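Local coordinates for protein transcriptional regulator, LacI family (Arthrobacter sp., PDB 4RKQ) that probably regulates transcription as a LacI-family factor, its periplasmic binding protein-like core likely sensing a small sugar-type effector, at residues D62-L67 and D83-V88; A184-H189 and S213-P218; V96-P101 and F110-A115. All blocks are in the same frame, centred on the assembly; numbering follows the deposited sequence.

Interaction 1 (D62-L67 and D83-V88); sequences DAVEHL and DQAQTV
V64 packs on A85 and V88 in an apolar helix-to-helix contact, where neighbouring helices 60-67 and 82-89 lie side by side on one face of the parallel sheet in the first lobe of the periplasmic binding protein-like fold. Each helix is the middle of a beta-alpha-beta crossover, and strand 73-76 links them. Successive crossovers in the same direction put both helices on one face, nearly parallel (14° between the segments), with their axes 9.3 Å from each other at the closest point. No hydrogen bond crosses the contact. A85 offers only a methyl, which lets the helices come close enough for V64 CG2 to reach A85 CB at 3.7 Å. The other branch of V64 lies anti to its own backbone N (chi1 168°), and this sets CG1 4.1 Å from V88 CG1. V64 and A85 are both buried and both rest on L78, in the loop after strand 73-76. Farther from the sheet, E65 suits the more exposed border: its methylenes cross V88 at about a right angle and OE2 skirts V88 CG2, while the residue as a whole is exposed. On the flank of helix 60-67 facing away from this joint, H66 stacks on H47 of the second subunit, so the same helix also serves the dimer interface. One turn along from A85, V88 CG1 also meets E65 CG at 4.1 Å.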
ATOM      1  N   ASP A  62     -19.941   8.468   6.745  1.00 17.58           N
ATOM      2  CA  ASP A  62     -19.768   7.674   7.954  1.00 16.57           C
ATOM      3  C   ASP A  62     -18.356   7.885   8.574  1.00 13.23           C
ATOM      4  O   ASP A  62     -18.221   7.927   9.788  1.00 15.46           O
ATOM      5  CB  ASP A  62     -19.903   6.201   7.666  1.00 18.24           C
ATOM      6  CG  ASP A  62     -21.312   5.810   7.264  1.00 39.03           C
ATOM      7  OD1 ASP A  62     -22.259   6.260   7.930  1.00 30.06           O
ATOM      8  OD2 ASP A  62     -21.464   5.043   6.297  1.00 21.85           O
ATOM      9  N   ALA A  63     -17.346   7.999   7.719  1.00 14.16           N
ATOM     10  CA  ALA A  63     -15.995   8.171   8.180  1.00 12.74           C
ATOM     11  C   ALA A  63     -15.902   9.482   8.929  1.00 15.41           C
ATOM     12  O   ALA A  63     -15.383   9.531  10.030  1.00 15.31           O
ATOM     13  CB  ALA A  63     -15.005   8.124   7.028  1.00 14.00           C
ATOM     14  N   VAL A  64     -16.479  10.527   8.369  1.00 13.27           N
ATOM     15  CA  VAL A  64     -16.428  11.856   8.991  1.00 14.65           C
ATOM     16  C   VAL A  64     -17.233  11.886  10.262  1.00 14.41           C
ATOM     17  O   VAL A  64     -16.772  12.425  11.244  1.00 14.62           O
ATOM     18  CB  VAL A  64     -16.886  12.956   8.035  1.00 15.45           C
ATOM     19  CG1 VAL A  64     -17.094  14.270   8.786  1.00 18.43           C
ATOM     20  CG2 VAL A  64     -15.864  13.130   6.923  1.00 15.41           C
ATOM     21  N   GLU A  65     -18.412  11.257  10.276  1.00 14.15           N
ATOM     22  CA  GLU A  65     -19.180  11.109  11.507  1.00 12.00           C
ATOM     23  C   GLU A  65     -18.447  10.448  12.651  1.00 15.95           C
ATOM     24  O   GLU A  65     -18.545  10.882  13.805  1.00 14.89           O
ATOM     25  CB  GLU A  65     -20.508  10.357  11.254  1.00 19.14           C
ATOM     26  CG  GLU A  65     -21.502  11.263  10.539  1.00 24.89           C
ATOM     27  CD  GLU A  65     -22.798  10.589  10.150  1.00 60.13           C
ATOM     28  OE1 GLU A  65     -22.904   9.350  10.267  1.00 50.42           O
ATOM     29  OE2 GLU A  65     -23.704  11.317   9.701  1.00 51.93           O
ATOM     30  N   HIS A  66     -17.710   9.402  12.330  1.00 16.84           N
ATOM     31  CA  HIS A  66     -16.869   8.685  13.287  1.00 15.22           C
ATOM     32  C   HIS A  66     -15.698   9.545  13.801  1.00 17.87           C
ATOM     33  O   HIS A  66     -15.454   9.656  14.992  1.00 14.98           O
ATOM     34  CB  HIS A  66     -16.374   7.423  12.588  1.00 12.02           C
ATOM     35  CG  HIS A  66     -15.267   6.707  13.272  1.00 13.15           C
ATOM     36  ND1 HIS A  66     -14.221   6.146  12.578  1.00 19.24           N
ATOM     37  CD2 HIS A  66     -15.080   6.371  14.570  1.00 21.91           C
ATOM     38  CE1 HIS A  66     -13.417   5.517  13.423  1.00 18.37           C
ATOM     39  NE2 HIS A  66     -13.908   5.653  14.638  1.00 18.23           N
ATOM     40  N   LEU A  67     -15.007  10.184  12.898  1.00 11.49           N
ATOM     41  CA  LEU A  67     -13.779  10.921  13.261  1.00 16.19           C
ATOM     42  C   LEU A  67     -14.070  12.231  14.001  1.00 13.42           C
ATOM     43  O   LEU A  67     -13.327  12.590  14.919  1.00 13.52           O
ATOM     44  CB  LEU A  67     -12.987  11.225  12.013  1.00 13.71           C
ATOM     45  CG  LEU A  67     -12.316  10.102  11.225  1.00 18.88           C
ATOM     46  CD1 LEU A  67     -11.794  10.593   9.890  1.00 19.16           C
ATOM     47  CD2 LEU A  67     -11.206   9.508  12.042  1.00 24.81           C
ATOM     48  N   ASP A  83     -19.974  17.917   0.869  1.00 14.53           N
ATOM     49  CA  ASP A  83     -20.880  18.920   1.383  1.00 19.12           C
ATOM     50  C   ASP A  83     -21.552  18.493   2.692  1.00 18.74           C
ATOM     51  O   ASP A  83     -21.595  19.259   3.691  1.00 17.25           O
ATOM     52  CB  ASP A  83     -21.922  19.293   0.315  1.00 21.11           C
ATOM     53  CG  ASP A  83     -22.623  20.599   0.635  1.00 30.74           C
ATOM     54  OD1 ASP A  83     -21.951  21.675   0.724  1.00 28.24           O
ATOM     55  OD2 ASP A  83     -23.841  20.543   0.837  1.00 43.17           O
ATOM     56  N   GLN A  84     -22.105  17.278   2.685  1.00 20.39           N
ATOM     57  CA  GLN A  84     -22.729  16.732   3.872  1.00 17.53           C
ATOM     58  C   GLN A  84     -21.736  16.528   5.021  1.00 14.76           C
ATOM     59  O   GLN A  84     -22.053  16.775   6.172  1.00 15.20           O
ATOM     60  CB  GLN A  84     -23.406  15.404   3.561  1.00 24.28           C
ATOM     61  CG  GLN A  84     -24.623  15.552   2.640  1.00 44.78           C
ATOM     62  CD  GLN A  84     -25.203  14.221   2.201  1.00 50.72           C
ATOM     63  OE1 GLN A  84     -25.100  13.840   1.042  1.00 70.98           O
ATOM     64  NE2 GLN A  84     -25.810  13.504   3.135  1.00 48.76           N
ATOM     65  N   ALA A  85     -20.540  16.069   4.698  1.00 11.16           N
ATOM     66  CA  ALA A  85     -19.492  15.940   5.715  1.00 14.57           C
ATOM     67  C   ALA A  85     -19.087  17.294   6.348  1.00 13.44           C
ATOM     68  O   ALA A  85     -18.884  17.375   7.560  1.00 12.25           O
ATOM     69  CB  ALA A  85     -18.287  15.238   5.132  1.00 12.92           C
ATOM     70  N   GLN A  86     -18.971  18.357   5.561  1.00 11.33           N
ATOM     71  CA  GLN A  86     -18.658  19.649   6.177  1.00 17.44           C
ATOM     72  C   GLN A  86     -19.797  20.094   7.080  1.00 21.51           C
ATOM     73  O   GLN A  86     -19.586  20.730   8.125  1.00 15.59           O
ATOM     74  CB  GLN A  86     -18.334  20.713   5.130  1.00 13.41           C
ATOM     75  CG  GLN A  86     -17.892  22.050   5.724  1.00 18.22           C
ATOM     76  CD  GLN A  86     -16.595  21.928   6.513  1.00 14.10           C
ATOM     77  OE1 GLN A  86     -15.494  21.918   5.952  1.00 15.29           O
ATOM     78  NE2 GLN A  86     -16.724  21.785   7.832  1.00 16.66           N
ATOM     79  N   THR A  87     -21.020  19.774   6.698  1.00 15.38           N
ATOM     80  CA  THR A  87     -22.170  20.074   7.583  1.00 15.96           C
ATOM     81  C   THR A  87     -22.061  19.387   8.950  1.00 15.28           C
ATOM     82  O   THR A  87     -22.277  20.015  10.003  1.00 16.96           O
ATOM     83  CB  THR A  87     -23.517  19.761   6.868  1.00 21.87           C
ATOM     84  OG1 THR A  87     -23.581  20.579   5.706  1.00 20.29           O
ATOM     85  CG2 THR A  87     -24.713  20.046   7.749  1.00 24.61           C
ATOM     86  N   VAL A  88     -21.678  18.128   8.935  1.00 14.38           N
ATOM     87  CA  VAL A  88     -21.482  17.366  10.162  1.00 13.45           C
ATOM     88  C   VAL A  88     -20.374  18.034  10.958  1.00 16.43           C
ATOM     89  O   VAL A  88     -20.498  18.283  12.169  1.00 14.70           O
ATOM     90  CB  VAL A  88     -21.108  15.900   9.817  1.00 15.38           C
ATOM     91  CG1 VAL A  88     -20.481  15.165  10.989  1.00 19.59           C
ATOM     92  CG2 VAL A  88     -22.326  15.128   9.302  1.00 21.29           C
TER

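Interaction 2 (A184-H189 and S213-P218); sequences AFLREH and SGRRVP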
ATOM      1  N   ALA A 184      -9.282  -9.244 -22.941  1.00 34.88           N
ATOM      2  CA  ALA A 184     -10.464  -9.467 -23.797  1.00 30.91           C
ATOM      3  C   ALA A 184     -10.434  -8.529 -24.982  1.00 35.40           C
ATOM      4  O   ALA A 184     -10.633  -8.934 -26.120  1.00 39.45           O
ATOM      5  CB  ALA A 184     -11.751  -9.267 -23.018  1.00 29.31           C
ATOM      6  N   PHE A 185     -10.153  -7.267 -24.695  1.00 31.52           N
ATOM      7  CA  PHE A 185     -10.028  -6.243 -25.711  1.00 28.40           C
ATOM      8  C   PHE A 185      -8.908  -6.499 -26.716  1.00 31.37           C
ATOM      9  O   PHE A 185      -9.107  -6.301 -27.906  1.00 31.65           O
ATOM     10  CB  PHE A 185      -9.779  -4.901 -25.042  1.00 30.46           C
ATOM     11  CG  PHE A 185      -9.700  -3.758 -26.000  1.00 27.75           C
ATOM     12  CD1 PHE A 185     -10.845  -3.159 -26.474  1.00 32.18           C
ATOM     13  CD2 PHE A 185      -8.488  -3.289 -26.415  1.00 25.47           C
ATOM     14  CE1 PHE A 185     -10.772  -2.116 -27.359  1.00 30.13           C
ATOM     15  CE2 PHE A 185      -8.394  -2.242 -27.294  1.00 28.72           C
ATOM     16  CZ  PHE A 185      -9.541  -1.642 -27.755  1.00 29.20           C
ATOM     17  N   LEU A 186      -7.723  -6.880 -26.234  1.00 33.76           N
ATOM     18  CA  LEU A 186      -6.579  -7.175 -27.107  1.00 25.60           C
ATOM     19  C   LEU A 186      -6.803  -8.396 -28.048  1.00 32.30           C
ATOM     20  O   LEU A 186      -6.286  -8.389 -29.150  1.00 44.28           O
ATOM     21  CB  LEU A 186      -5.309  -7.380 -26.282  1.00 28.77           C
ATOM     22  CG  LEU A 186      -4.779  -6.122 -25.590  1.00 37.08           C
ATOM     23  CD1 LEU A 186      -3.799  -6.509 -24.499  1.00 30.37           C
ATOM     24  CD2 LEU A 186      -4.123  -5.169 -26.579  1.00 29.86           C
ATOM     25  N   ARG A 187      -7.556  -9.416 -27.609  1.00 32.52           N
ATOM     26  CA  ARG A 187      -8.041 -10.508 -28.511  1.00 44.47           C
ATOM     27  C   ARG A 187      -8.770  -9.933 -29.724  1.00 44.02           C
ATOM     28  O   ARG A 187      -8.525 -10.327 -30.849  1.00 47.00           O
ATOM     29  CB  ARG A 187      -8.986 -11.507 -27.779  1.00 39.38           C
ATOM     30  CG  ARG A 187      -8.404 -12.908 -27.584  1.00 69.74           C
ATOM     31  CD  ARG A 187      -8.432 -13.357 -26.131  1.00 90.86           C
ATOM     32  NE  ARG A 187      -9.780 -13.599 -25.633  1.00 92.89           N
ATOM     33  CZ  ARG A 187     -10.152 -13.520 -24.350  1.00132.35           C
ATOM     34  NH1 ARG A 187     -11.412 -13.757 -24.028  1.00 73.47           N
ATOM     35  NH2 ARG A 187      -9.294 -13.198 -23.381  1.00 61.01           N
ATOM     36  N   GLU A 188      -9.654  -8.981 -29.467  1.00 35.83           N
ATOM     37  CA  GLU A 188     -10.420  -8.321 -30.496  1.00 39.93           C
ATOM     38  C   GLU A 188      -9.663  -7.222 -31.228  1.00 52.71           C
ATOM     39  O   GLU A 188      -9.908  -7.010 -32.395  1.00 47.41           O
ATOM     40  CB  GLU A 188     -11.710  -7.769 -29.899  1.00 35.78           C
ATOM     41  CG  GLU A 188     -12.755  -8.843 -29.623  1.00 91.18           C
ATOM     42  CD  GLU A 188     -14.180  -8.358 -29.853  1.00160.36           C
ATOM     43  OE1 GLU A 188     -14.948  -9.062 -30.546  1.00 90.36           O
ATOM     44  OE2 GLU A 188     -14.531  -7.267 -29.354  1.00111.45           O
ATOM     45  N   HIS A 189      -8.746  -6.527 -30.560  1.00 46.19           N
ATOM     46  CA  HIS A 189      -8.033  -5.410 -31.174  1.00 27.15           C
ATOM     47  C   HIS A 189      -6.510  -5.559 -31.071  1.00 32.93           C
ATOM     48  O   HIS A 189      -5.844  -4.800 -30.392  1.00 31.14           O
ATOM     49  CB  HIS A 189      -8.522  -4.076 -30.592  1.00 36.08           C
ATOM     50  CG  HIS A 189      -9.979  -3.802 -30.837  1.00 37.25           C
ATOM     51  ND1 HIS A 189     -10.426  -3.028 -31.886  1.00 82.42           N
ATOM     52  CD2 HIS A 189     -11.086  -4.217 -30.180  1.00 43.61           C
ATOM     53  CE1 HIS A 189     -11.746  -2.964 -31.854  1.00 63.64           C
ATOM     54  NE2 HIS A 189     -12.170  -3.677 -30.828  1.00 58.16           N
ATOM     55  N   SER A 213      -0.288 -11.694 -23.652  1.00 38.62           N
ATOM     56  CA  SER A 213      -0.718 -11.710 -25.050  1.00 38.78           C
ATOM     57  C   SER A 213       0.470 -11.748 -25.996  1.00 32.62           C
ATOM     58  O   SER A 213       0.306 -11.664 -27.192  1.00 37.35           O
ATOM     59  CB  SER A 213      -1.547 -10.442 -25.342  1.00 25.09           C
ATOM     60  OG  SER A 213      -2.825 -10.552 -24.752  1.00 47.32           O
ATOM     61  N   GLY A 214       1.672 -11.786 -25.454  1.00 35.77           N
ATOM     62  CA  GLY A 214       2.864 -11.806 -26.268  1.00 33.52           C
ATOM     63  C   GLY A 214       3.212 -10.479 -26.865  1.00 41.07           C
ATOM     64  O   GLY A 214       3.945 -10.441 -27.852  1.00 31.39           O
ATOM     65  N   ARG A 215       2.723  -9.383 -26.277  1.00 27.27           N
ATOM     66  CA  ARG A 215       3.104  -8.046 -26.756  1.00 20.19           C
ATOM     67  C   ARG A 215       4.174  -7.384 -25.944  1.00 40.75           C
ATOM     68  O   ARG A 215       4.064  -7.260 -24.731  1.00 45.04           O
ATOM     69  CB  ARG A 215       1.891  -7.118 -26.857  1.00 25.15           C
ATOM     70  CG  ARG A 215       0.753  -7.672 -27.724  1.00 38.32           C
ATOM     71  CD  ARG A 215      -0.577  -7.072 -27.291  1.00107.78           C
ATOM     72  NE  ARG A 215      -1.715  -7.897 -27.674  1.00131.07           N
ATOM     73  CZ  ARG A 215      -2.196  -8.006 -28.908  1.00 54.95           C
ATOM     74  NH1 ARG A 215      -3.234  -8.808 -29.126  1.00 68.79           N
ATOM     75  NH2 ARG A 215      -1.640  -7.349 -29.923  1.00200.00           N
ATOM     76  N   ARG A 216       5.214  -6.930 -26.629  1.00 24.69           N
ATOM     77  CA  ARG A 216       6.286  -6.250 -25.951  1.00 28.85           C
ATOM     78  C   ARG A 216       5.835  -4.861 -25.537  1.00 30.05           C
ATOM     79  O   ARG A 216       5.134  -4.182 -26.296  1.00 27.15           O
ATOM     80  CB  ARG A 216       7.498  -6.129 -26.848  1.00 24.79           C
ATOM     81  CG  ARG A 216       8.108  -7.472 -27.195  1.00 33.36           C
ATOM     82  CD  ARG A 216       9.168  -7.311 -28.267  1.00 39.64           C
ATOM     83  NE  ARG A 216       8.607  -6.716 -29.484  1.00 41.69           N
ATOM     84  CZ  ARG A 216       9.294  -5.975 -30.348  1.00 41.55           C
ATOM     85  NH1 ARG A 216      10.585  -5.728 -30.166  1.00 40.52           N
ATOM     86  NH2 ARG A 216       8.688  -5.464 -31.406  1.00 44.23           N
ATOM     87  N   VAL A 217       6.273  -4.430 -24.355  1.00 28.40           N
ATOM     88  CA  VAL A 217       6.048  -3.078 -23.912  1.00 25.54           C
ATOM     89  C   VAL A 217       7.378  -2.489 -23.595  1.00 24.05           C
ATOM     90  O   VAL A 217       8.076  -3.023 -22.737  1.00 30.04           O
ATOM     91  CB  VAL A 217       5.187  -3.049 -22.641  1.00 26.38           C
ATOM     92  CG1 VAL A 217       5.078  -1.622 -22.140  1.00 19.01           C
ATOM     93  CG2 VAL A 217       3.861  -3.693 -22.911  1.00 27.41           C
ATOM     94  N   PRO A 218       7.762  -1.375 -24.213  1.00 22.34           N
ATOM     95  CA  PRO A 218       6.944  -0.523 -25.044  1.00 18.45           C
ATOM     96  C   PRO A 218       7.009  -0.809 -26.544  1.00 54.71           C
ATOM     97  O   PRO A 218       6.344  -0.115 -27.292  1.00 32.79           O
ATOM     98  CB  PRO A 218       7.593   0.844 -24.816  1.00 18.88           C
ATOM     99  CG  PRO A 218       9.047   0.531 -24.704  1.00 38.60           C
ATOM    100  CD  PRO A 218       9.113  -0.820 -24.031  1.00 25.67           C
TER
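L186 carries its CG opposite the carbonyl carbon (chi1 -68°), and R215 runs extended from CG to NE; this sends the leucine branch and the arginine chain past each other in opposite directions. They meet in the second lobe of the periplasmic binding protein-like fold, where the last turn of helix 175-188 faces the loop leaving helix 200-212. That loop begins with a Schellman motif: G214 takes positive phi, which glycine tolerates easily, and the chain turns off the helix end. The long arginine then spans back to the neighbouring helix. L186 CD2 lies over one face of the guanidinium, toward its rim and 3.8 Å from NE, while the L186 side chain also packs on L210 of helix 200-212. S213 OG approaches L186 CD1 at 4.2 Å, but its hydrogen bond is to A209 O in the last turn of helix 200-212, which S213 follows. A positive group near the C-terminal end of helix 175-188 is probably favoured by the carbonyls gathered there, and R215 NH2 makes a weak hydrogen bond to P190 O just beyond. NE is buried without a polar partner in the model. R215 NH1 stands 3.1 Å from L186 O, at an angle too poor for a hydrogen bond.

Interaction 3 (V96-P101 and F110-A115); sequences VLDENP and FDYQHA
D98 OD1 accepts a short hydrogen bond of 2.6 Å from Y112 OH. The oxygen lies at the edge of the phenol, in the ring plane, but the hydroxyl reaches it from above the carboxylate, 40° out of that plane. OD1 also accepts from a water 2.9 Å away, which accepts in turn from F110 N, so one oxygen ties both a side chain and a strand end to the loop. Beside it, F110 CD1 brings its ring edge to 3.7 Å from D98 OD1, and farther along that edge L97 CD2 meets F110 CZ at 4.4 Å. D98 reaches across because its CG stands anti to the backbone N (chi1 -156°). With an alanine here, Y112 OH would probably lose its acceptor and the water one of its two anchors. The site lies where the parallel strands 94-97 and 106-110 end, at the cleft between the two lobes of the periplasmic binding protein-like fold. An ethanediol, probably from the crystallisation liquor, lies about 5 Å from the D98 side chain; such molecules often mark pockets, and a long, weak ion pair joins D98 OD2 to R151 of helix 150-161. F110 CB lies over one face of the Y112 ring. Y112 opens helix 112-125, whose N-cap, D111, takes H114 N onto OD1 at 3.0 Å. D111 OD2 is salt-bridged to K277 NZ on strand 273-281.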
ATOM      1  N   VAL A  96     -11.235  18.230   1.341  1.00 11.98           N
ATOM      2  CA  VAL A  96     -11.441  17.098   0.392  1.00 14.93           C
ATOM      3  C   VAL A  96     -10.574  17.143  -0.835  1.00 20.61           C
ATOM      4  O   VAL A  96     -10.204  18.206  -1.315  1.00 17.52           O
ATOM      5  CB  VAL A  96     -12.916  17.017  -0.089  1.00 18.11           C
ATOM      6  CG1 VAL A  96     -13.841  16.646   1.046  1.00 30.19           C
ATOM      7  CG2 VAL A  96     -13.371  18.328  -0.725  1.00 22.78           C
ATOM      8  N   LEU A  97     -10.276  15.972  -1.382  1.00 13.84           N
ATOM      9  CA  LEU A  97      -9.542  15.892  -2.600  1.00 15.89           C
ATOM     10  C   LEU A  97     -10.345  15.218  -3.685  1.00 16.77           C
ATOM     11  O   LEU A  97     -11.125  14.292  -3.428  1.00 16.39           O
ATOM     12  CB  LEU A  97      -8.284  15.054  -2.402  1.00 21.31           C
ATOM     13  CG  LEU A  97      -7.267  15.711  -1.495  1.00 20.34           C
ATOM     14  CD1 LEU A  97      -7.488  15.399  -0.018  1.00 22.64           C
ATOM     15  CD2 LEU A  97      -5.889  15.290  -1.956  1.00 24.61           C
ATOM     16  N   ASP A  98     -10.137  15.703  -4.902  1.00 16.92           N
ATOM     17  CA  ASP A  98     -10.587  15.016  -6.114  1.00 14.91           C
ATOM     18  C   ASP A  98     -12.102  14.885  -6.252  1.00 24.04           C
ATOM     19  O   ASP A  98     -12.582  13.965  -6.897  1.00 20.09           O
ATOM     20  CB  ASP A  98      -9.879  13.654  -6.223  1.00 18.23           C
ATOM     21  CG  ASP A  98      -9.814  13.141  -7.664  1.00 35.88           C
ATOM     22  OD1 ASP A  98      -9.674  13.972  -8.568  1.00 23.19           O
ATOM     23  OD2 ASP A  98      -9.969  11.926  -7.900  1.00 30.44           O
ATOM     24  N   GLU A  99     -12.861  15.839  -5.716  1.00 13.34           N
ATOM     25  CA  GLU A  99     -14.303  15.855  -5.920  1.00 15.25           C
ATOM     26  C   GLU A  99     -14.829  17.263  -5.839  1.00 19.05           C
ATOM     27  O   GLU A  99     -14.111  18.165  -5.473  1.00 17.65           O
ATOM     28  CB  GLU A  99     -15.029  14.921  -4.946  1.00 27.27           C
ATOM     29  CG  GLU A  99     -14.964  15.286  -3.460  1.00 23.22           C
ATOM     30  CD  GLU A  99     -15.929  14.405  -2.600  1.00 26.45           C
ATOM     31  OE1 GLU A  99     -17.047  14.828  -2.306  1.00 29.14           O
ATOM     32  OE2 GLU A  99     -15.599  13.282  -2.270  1.00 27.19           O
ATOM     33  N   ASN A 100     -16.095  17.459  -6.184  1.00 14.42           N
ATOM     34  CA  ASN A 100     -16.725  18.768  -6.088  1.00 16.71           C
ATOM     35  C   ASN A 100     -16.853  19.043  -4.579  1.00 17.13           C
ATOM     36  O   ASN A 100     -17.485  18.293  -3.866  1.00 17.71           O
ATOM     37  CB  ASN A 100     -18.104  18.734  -6.736  1.00 22.76           C
ATOM     38  CG  ASN A 100     -18.847  20.074  -6.640  1.00 25.07           C
ATOM     39  OD1 ASN A 100     -18.796  20.779  -5.639  1.00 21.51           O
ATOM     40  ND2 ASN A 100     -19.595  20.395  -7.694  1.00 25.81           N
ATOM     41  N   PRO A 101     -16.239  20.122  -4.099  1.00 13.01           N
ATOM     42  CA  PRO A 101     -16.153  20.269  -2.641  1.00 15.39           C
ATOM     43  C   PRO A 101     -17.418  20.805  -1.973  1.00 18.89           C
ATOM     44  O   PRO A 101     -17.487  20.843  -0.739  1.00 17.35           O
ATOM     45  CB  PRO A 101     -15.001  21.276  -2.471  1.00 17.63           C
ATOM     46  CG  PRO A 101     -14.941  22.030  -3.750  1.00 15.02           C
ATOM     47  CD  PRO A 101     -15.399  21.094  -4.823  1.00 18.39           C
ATOM     48  N   PHE A 110      -7.388  18.358  -9.301  1.00 18.11           N
ATOM     49  CA  PHE A 110      -6.245  18.144 -10.218  1.00 14.02           C
ATOM     50  C   PHE A 110      -6.730  18.553 -11.603  1.00 23.33           C
ATOM     51  O   PHE A 110      -7.898  18.407 -11.893  1.00 23.98           O
ATOM     52  CB  PHE A 110      -5.811  16.708 -10.190  1.00 24.12           C
ATOM     53  CG  PHE A 110      -5.457  16.246  -8.811  1.00 19.40           C
ATOM     54  CD1 PHE A 110      -6.444  15.772  -7.960  1.00 24.49           C
ATOM     55  CD2 PHE A 110      -4.166  16.361  -8.346  1.00 27.49           C
ATOM     56  CE1 PHE A 110      -6.140  15.414  -6.659  1.00 27.11           C
ATOM     57  CE2 PHE A 110      -3.846  15.969  -7.067  1.00 28.31           C
ATOM     58  CZ  PHE A 110      -4.834  15.504  -6.224  1.00 22.35           C
ATOM     59  N   ASP A 111      -5.829  19.104 -12.406  1.00 22.76           N
ATOM     60  CA  ASP A 111      -6.153  19.562 -13.759  1.00 24.97           C
ATOM     61  C   ASP A 111      -6.117  18.402 -14.730  1.00 23.09           C
ATOM     62  O   ASP A 111      -5.062  18.079 -15.286  1.00 21.67           O
ATOM     63  CB  ASP A 111      -5.124  20.589 -14.165  1.00 22.06           C
ATOM     64  CG  ASP A 111      -5.450  21.265 -15.479  1.00 36.74           C
ATOM     65  OD1 ASP A 111      -6.292  20.790 -16.277  1.00 23.14           O
ATOM     66  OD2 ASP A 111      -4.815  22.280 -15.706  1.00 28.67           O
ATOM     67  N   TYR A 112      -7.250  17.739 -14.926  1.00 19.27           N
ATOM     68  CA  TYR A 112      -7.235  16.583 -15.802  1.00 15.42           C
ATOM     69  C   TYR A 112      -7.190  16.925 -17.298  1.00 26.63           C
ATOM     70  O   TYR A 112      -6.797  16.086 -18.097  1.00 23.41           O
ATOM     71  CB  TYR A 112      -8.379  15.632 -15.521  1.00 22.93           C
ATOM     72  CG  TYR A 112      -8.302  15.008 -14.167  1.00 21.93           C
ATOM     73  CD1 TYR A 112      -7.299  14.108 -13.866  1.00 17.44           C
ATOM     74  CD2 TYR A 112      -9.245  15.300 -13.183  1.00 23.45           C
ATOM     75  CE1 TYR A 112      -7.226  13.505 -12.617  1.00 22.26           C
ATOM     76  CE2 TYR A 112      -9.174  14.714 -11.927  1.00 18.18           C
ATOM     77  CZ  TYR A 112      -8.142  13.824 -11.642  1.00 21.02           C
ATOM     78  OH  TYR A 112      -8.075  13.190 -10.410  1.00 20.92           O
ATOM     79  N   GLN A 113      -7.563  18.132 -17.682  1.00 21.68           N
ATOM     80  CA  GLN A 113      -7.361  18.531 -19.079  1.00 24.98           C
ATOM     81  C   GLN A 113      -5.890  18.640 -19.401  1.00 18.91           C
ATOM     82  O   GLN A 113      -5.437  18.230 -20.469  1.00 26.93           O
ATOM     83  CB  GLN A 113      -8.042  19.853 -19.360  1.00 31.97           C
ATOM     84  CG  GLN A 113      -9.532  19.657 -19.316  1.00 38.37           C
ATOM     85  CD  GLN A 113     -10.279  20.821 -19.884  1.00 73.24           C
ATOM     86  OE1 GLN A 113      -9.713  21.658 -20.593  1.00 59.81           O
ATOM     87  NE2 GLN A 113     -11.565  20.881 -19.584  1.00 63.62           N
ATOM     88  N   HIS A 114      -5.137  19.193 -18.477  1.00 29.26           N
ATOM     89  CA  HIS A 114      -3.724  19.260 -18.632  1.00 22.53           C
ATOM     90  C   HIS A 114      -3.055  17.875 -18.667  1.00 24.54           C
ATOM     91  O   HIS A 114      -2.179  17.605 -19.502  1.00 31.27           O
ATOM     92  CB  HIS A 114      -3.135  20.085 -17.539  1.00 30.35           C
ATOM     93  CG  HIS A 114      -1.661  19.947 -17.438  1.00 35.16           C
ATOM     94  ND1 HIS A 114      -0.799  20.739 -18.154  1.00 33.73           N
ATOM     95  CD2 HIS A 114      -0.892  19.076 -16.743  1.00 39.67           C
ATOM     96  CE1 HIS A 114       0.441  20.396 -17.873  1.00 28.26           C
ATOM     97  NE2 HIS A 114       0.413  19.377 -17.033  1.00 45.19           N
ATOM     98  N   ALA A 115      -3.453  16.993 -17.757  1.00 22.21           N
ATOM     99  CA  ALA A 115      -2.895  15.639 -17.716  1.00 25.24           C
ATOM    100  C   ALA A 115      -3.170  14.901 -19.024  1.00 27.19           C
ATOM    101  O   ALA A 115      -2.305  14.187 -19.535  1.00 28.08           O
ATOM    102  CB  ALA A 115      -3.494  14.841 -16.545  1.00 18.46           C
TER
HETATM  103  O   HOH W   1      -9.834  16.829  -8.918  1.00 28.85           O

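In the fold
From the N terminus, interaction 1 comes first, closing the loop through strand 73-76 so that consecutive crossover helices of the first lobe lie together. Strand 94-97 follows helix 82-89 and leads straight into interaction 3, whose nearest atoms come within about 4 Å of interaction 1 without touching it. Interaction 3 closes the short excursion through strand 106-110 at the cleft, before helix 112-125 carries the chain onward. Interaction 2 closes last, around strand 194-197 and helix 200-212 in the second lobe. The three are in series, neither nested nor crossed. Interactions 1 and 2 lie on opposite sides of the chain's centre, their own centres 44 Å apart, with interaction 3 nearest the middle.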